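Local coordinates for putative curved DNA-binding protein (PDB 4IPA) that probably acts in ribosome biogenesis as an Arx1 protein with a methionine-aminopeptidase-like fold, and may bind DNA, at residues 149-160 / 200-211. Numbering follows the deposited sequence. Where two conformers were deposited one is given.
Sequences RQADLFLATYYA and LEKVAKAYDCNI
The Y207 ring lies with one face against helix 149-160: L155 CB sits 3.5 Å above the ring plane in a CH-pi contact, and the backbone N of A156 covers the same face, both displaced toward the rim. D152 OD1 meets the ring edge in plane, 3.8 Å from Y207 CD1. At the far end of the ring, Y207 OH comes within 3.6 Å of Y159 CE2. The second flat group, the R149 guanidinium, receives both of its carbonyl partners at the edge. NH1 donates to Y207 O at 3.0 Å, and NH2 to D208 O at 2.9 Å, the latter from above the carbonyl plane. Bends at chi2 (-82°) and chi3 (-71°) carry the guanidinium across to the turn, where NH1 also forms a salt bridge with D152 OD2 on the anti side of the carboxylate. D152 OD1 is bonded to T372, and D208 pairs with K374. The gripped carbonyls belong to the Schellman motif that ends helix 193-205, with D208 at C-prime; an alanine in place of R149 would probably leave both without these donors and D152 OD2 without its salt-bridge mate. Past the turn, C209 SG lies 3.6 Å from L153 CA, while A156 CB touches the CB atoms of both Y207 and C209. Further along, V203 CG1 packs against Y159 CB, 3.7 Å away, and L200 meets A160. A156 and A204 meet where segments 149-160 and 200-205, nearly antiparallel at 155°, come to 8.7 Å between axes. Consistent with the pita-bread fold of the M24 family, helices 148-167 and 193-205 pack side by side on one face of the antiparallel sheet, whose strands 250-258 and 342-352 receive A156, T157 and L153, while strand 210-220 leads from the turn into that sheet.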
loop_
_atom_site.group_PDB
_atom_site.type_symbol
_atom_site.label_atom_id
_atom_site.label_comp_id
_atom_site.label_asym_id
_atom_site.label_seq_id
_atom_site.Cartn_x
_atom_site.Cartn_y
_atom_site.Cartn_z
ATOM N N ARG A 149 9.145 -7.236 -21.060
ATOM C CA ARG A 149 9.142 -5.962 -20.355
ATOM C C ARG A 149 8.385 -6.109 -19.037
ATOM O O ARG A 149 8.530 -5.282 -18.133
ATOM C CB ARG A 149 8.534 -4.869 -21.222
ATOM C CG ARG A 149 9.264 -4.685 -22.535
ATOM C CD ARG A 149 10.501 -3.819 -22.361
ATOM N NE ARG A 149 10.125 -2.427 -22.113
ATOM C CZ ARG A 149 10.501 -1.737 -21.046
ATOM N NH1 ARG A 149 11.273 -2.309 -20.133
ATOM N NH2 ARG A 149 10.116 -0.478 -20.898
ATOM N N GLN A 150 7.601 -7.181 -18.923
ATOM C CA GLN A 150 6.896 -7.457 -17.681
ATOM C C GLN A 150 7.877 -7.807 -16.569
ATOM O O GLN A 150 7.685 -7.443 -15.399
ATOM C CB GLN A 150 5.876 -8.577 -17.867
ATOM C CG GLN A 150 5.148 -8.903 -16.589
ATOM C CD GLN A 150 3.639 -8.839 -16.739
ATOM O OE1 GLN A 150 3.072 -7.772 -17.018
ATOM N NE2 GLN A 150 2.975 -9.988 -16.553
ATOM N N ALA A 151 8.943 -8.506 -16.939
ATOM C CA ALA A 151 10.017 -8.783 -15.995
ATOM C C ALA A 151 10.694 -7.476 -15.566
ATOM O O ALA A 151 11.036 -7.303 -14.389
ATOM C CB ALA A 151 11.029 -9.766 -16.593
ATOM N N ASP A 152 10.868 -6.551 -16.510
ATOM C CA ASP A 152 11.478 -5.261 -16.197
ATOM C C ASP A 152 10.633 -4.453 -15.205
ATOM O O ASP A 152 11.167 -3.847 -14.279
ATOM C CB ASP A 152 11.679 -4.431 -17.463
ATOM C CG ASP A 152 12.728 -5.021 -18.399
ATOM O OD1 ASP A 152 13.631 -5.738 -17.908
ATOM O OD2 ASP A 152 12.646 -4.757 -19.623
ATOM N N LEU A 153 9.318 -4.435 -15.438
ATOM C CA LEU A 153 8.366 -3.726 -14.595
ATOM C C LEU A 153 8.444 -4.211 -13.141
ATOM O O LEU A 153 8.535 -3.411 -12.212
ATOM C CB LEU A 153 6.945 -3.927 -15.131
ATOM C CG LEU A 153 5.822 -3.348 -14.262
ATOM C CD1 LEU A 153 5.975 -1.832 -14.165
ATOM C CD2 LEU A 153 4.416 -3.717 -14.781
ATOM N N PHE A 154 8.413 -5.528 -12.961
ATOM C CA PHE A 154 8.519 -6.130 -11.645
ATOM C C PHE A 154 9.846 -5.837 -10.946
ATOM O O PHE A 154 9.863 -5.502 -9.766
ATOM C CB PHE A 154 8.321 -7.652 -11.731
ATOM C CG PHE A 154 6.879 -8.074 -11.724
ATOM C CD1 PHE A 154 6.102 -7.966 -12.869
ATOM C CD2 PHE A 154 6.301 -8.579 -10.572
ATOM C CE1 PHE A 154 4.781 -8.365 -12.867
ATOM C CE2 PHE A 154 4.970 -8.972 -10.560
ATOM C CZ PHE A 154 4.213 -8.865 -11.712
ATOM N N LEU A 155 10.953 -6.005 -11.661
ATOM C CA LEU A 155 12.269 -5.775 -11.068
ATOM C C LEU A 155 12.491 -4.310 -10.682
ATOM O O LEU A 155 13.118 -4.028 -9.660
ATOM C CB LEU A 155 13.378 -6.247 -12.002
ATOM C CG LEU A 155 13.502 -7.765 -12.056
ATOM C CD1 LEU A 155 14.441 -8.176 -13.178
ATOM C CD2 LEU A 155 13.969 -8.305 -10.714
ATOM N N ALA A 156 11.982 -3.384 -11.497
ATOM C CA ALA A 156 12.068 -1.969 -11.165
ATOM C C ALA A 156 11.358 -1.728 -9.834
ATOM O O ALA A 156 11.853 -1.011 -8.966
ATOM C CB ALA A 156 11.436 -1.124 -12.252
ATOM N N THR A 157 10.192 -2.339 -9.679
ATOM C CA THR A 157 9.392 -2.114 -8.487
ATOM C C THR A 157 10.073 -2.741 -7.274
ATOM O O THR A 157 10.149 -2.136 -6.213
ATOM C CB THR A 157 7.983 -2.682 -8.643
ATOM O OG1 THR A 157 7.411 -2.211 -9.873
ATOM C CG2 THR A 157 7.115 -2.228 -7.483
ATOM N N TYR A 158 10.571 -3.959 -7.451
ATOM C CA TYR A 158 11.304 -4.648 -6.409
ATOM C C TYR A 158 12.494 -3.811 -5.931
ATOM O O TYR A 158 12.660 -3.586 -4.727
ATOM C CB TYR A 158 11.785 -6.019 -6.915
ATOM C CG TYR A 158 12.600 -6.813 -5.917
ATOM C CD1 TYR A 158 13.984 -6.671 -5.840
ATOM C CD2 TYR A 158 11.988 -7.705 -5.047
ATOM C CE1 TYR A 158 14.727 -7.407 -4.934
ATOM C CE2 TYR A 158 12.727 -8.437 -4.127
ATOM C CZ TYR A 158 14.092 -8.285 -4.075
ATOM O OH TYR A 158 14.817 -9.020 -3.158
ATOM N N TYR A 159 13.335 -3.364 -6.860
ATOM C CA TYR A 159 14.541 -2.642 -6.462
ATOM C C TYR A 159 14.242 -1.245 -5.985
ATOM O O TYR A 159 14.925 -0.734 -5.106
ATOM C CB TYR A 159 15.630 -2.664 -7.544
ATOM C CG TYR A 159 16.334 -3.991 -7.578
ATOM C CD1 TYR A 159 17.114 -4.407 -6.505
ATOM C CD2 TYR A 159 16.181 -4.858 -8.653
ATOM C CE1 TYR A 159 17.752 -5.643 -6.521
ATOM C CE2 TYR A 159 16.814 -6.096 -8.677
ATOM C CZ TYR A 159 17.594 -6.485 -7.609
ATOM O OH TYR A 159 18.224 -7.718 -7.626
ATOM N N ALA A 160 13.210 -0.626 -6.546
ATOM C CA ALA A 160 12.790 0.661 -6.029
ATOM C C ALA A 160 12.465 0.506 -4.534
ATOM O O ALA A 160 12.840 1.349 -3.708
ATOM C CB ALA A 160 11.586 1.167 -6.804
ATOM N N LEU A 200 15.171 6.815 -6.823
ATOM C CA LEU A 200 14.180 5.826 -7.236
ATOM C C LEU A 200 13.881 5.914 -8.739
ATOM O O LEU A 200 13.642 4.895 -9.386
ATOM C CB LEU A 200 12.894 5.935 -6.408
ATOM C CG LEU A 200 12.822 4.938 -5.247
ATOM C CD1 LEU A 200 14.015 5.130 -4.280
ATOM C CD2 LEU A 200 11.496 5.053 -4.521
ATOM N N GLU A 201 13.905 7.125 -9.290
ATOM C CA GLU A 201 13.689 7.296 -10.723
ATOM C C GLU A 201 14.817 6.647 -11.494
ATOM O O GLU A 201 14.601 6.065 -12.555
ATOM C CB GLU A 201 13.589 8.775 -11.105
ATOM C CG GLU A 201 12.283 9.425 -10.728
ATOM C CD GLU A 201 12.285 10.916 -11.003
ATOM O OE1 GLU A 201 13.373 11.459 -11.287
ATOM O OE2 GLU A 201 11.205 11.547 -10.934
ATOM N N LYS A 202 16.022 6.767 -10.948
ATOM C CA LYS A 202 17.209 6.154 -11.520
ATOM C C LYS A 202 17.012 4.648 -11.549
ATOM O O LYS A 202 17.372 3.996 -12.511
ATOM C CB LYS A 202 18.410 6.485 -10.636
ATOM C CG LYS A 202 19.716 6.859 -11.325
ATOM C CD LYS A 202 20.531 7.754 -10.361
ATOM C CE LYS A 202 22.021 7.784 -10.678
ATOM N NZ LYS A 202 22.850 8.324 -9.538
ATOM N N VAL A 203 16.459 4.092 -10.471
ATOM C CA VAL A 203 16.263 2.647 -10.380
ATOM C C VAL A 203 15.294 2.155 -11.455
ATOM O O VAL A 203 15.565 1.174 -12.150
ATOM C CB VAL A 203 15.735 2.230 -8.998
ATOM C CG1 VAL A 203 15.389 0.748 -8.999
ATOM C CG2 VAL A 203 16.761 2.569 -7.891
ATOM N N ALA A 204 14.163 2.846 -11.589
ATOM C CA ALA A 204 13.169 2.496 -12.599
ATOM C C ALA A 204 13.740 2.610 -14.013
ATOM O O ALA A 204 13.456 1.781 -14.881
ATOM C CB ALA A 204 11.927 3.377 -12.462
ATOM N N LYS A 205 14.535 3.648 -14.234
ATOM C CA LYS A 205 15.114 3.909 -15.545
ATOM C C LYS A 205 16.064 2.785 -15.984
ATOM O O LYS A 205 16.181 2.496 -17.166
ATOM C CB LYS A 205 15.845 5.249 -15.538
ATOM C CG LYS A 205 16.344 5.679 -16.903
ATOM C CD LYS A 205 17.378 6.789 -16.807
ATOM C CE LYS A 205 17.117 7.869 -17.852
ATOM N NZ LYS A 205 16.583 7.328 -19.146
ATOM N N ALA A 206 16.729 2.130 -15.042
ATOM C CA ALA A 206 17.630 1.038 -15.420
ATOM C C ALA A 206 16.831 -0.082 -16.070
ATOM O O ALA A 206 17.371 -0.956 -16.743
ATOM C CB ALA A 206 18.402 0.522 -14.211
ATOM N N TYR A 207 15.525 -0.047 -15.867
ATOM C CA TYR A 207 14.668 -1.069 -16.418
ATOM C C TYR A 207 13.718 -0.445 -17.439
ATOM O O TYR A 207 12.729 -1.062 -17.834
ATOM C CB TYR A 207 13.901 -1.774 -15.303
ATOM C CG TYR A 207 14.768 -2.683 -14.444
ATOM C CD1 TYR A 207 15.139 -3.944 -14.892
ATOM C CD2 TYR A 207 15.208 -2.281 -13.183
ATOM C CE1 TYR A 207 15.916 -4.779 -14.110
ATOM C CE2 TYR A 207 15.997 -3.106 -12.400
ATOM C CZ TYR A 207 16.349 -4.350 -12.868
ATOM O OH TYR A 207 17.132 -5.180 -12.100
ATOM N N ASP A 208 14.037 0.775 -17.867
ATOM C CA ASP A 208 13.166 1.525 -18.768
ATOM C C ASP A 208 11.716 1.619 -18.259
ATOM O O ASP A 208 10.757 1.643 -19.040
ATOM C CB ASP A 208 13.222 0.949 -20.196
ATOM C CG ASP A 208 14.600 1.114 -20.840
ATOM O OD1 ASP A 208 15.397 1.945 -20.362
ATOM O OD2 ASP A 208 14.887 0.420 -21.832
ATOM N N CYS A 209 11.559 1.675 -16.944
ATOM C CA CYS A 209 10.246 1.938 -16.368
ATOM C C CYS A 209 10.233 3.300 -15.696
ATOM O O CYS A 209 11.275 3.947 -15.581
ATOM C CB CYS A 209 9.890 0.859 -15.367
ATOM S SG CYS A 209 9.612 -0.700 -16.169
ATOM N N ASN A 210 9.056 3.742 -15.267
ATOM C CA ASN A 210 8.968 5.005 -14.548
ATOM C C ASN A 210 8.281 4.857 -13.189
ATOM O O ASN A 210 7.367 4.035 -13.023
ATOM C CB ASN A 210 8.252 6.051 -15.395
ATOM C CG ASN A 210 9.108 6.560 -16.529
ATOM O OD1 ASN A 210 10.078 7.268 -16.296
ATOM N ND2 ASN A 210 8.742 6.219 -17.768
ATOM N N ILE A 211 8.713 5.663 -12.225
ATOM C CA ILE A 211 8.057 5.698 -10.921
ATOM C C ILE A 211 6.686 6.320 -11.095
ATOM O O ILE A 211 6.544 7.324 -11.791
ATOM C CB ILE A 211 8.859 6.547 -9.890
ATOM C CG1 ILE A 211 10.215 5.906 -9.604
ATOM C CG2 ILE A 211 8.076 6.691 -8.578
ATOM C CD1 ILE A 211 10.094 4.570 -8.987
#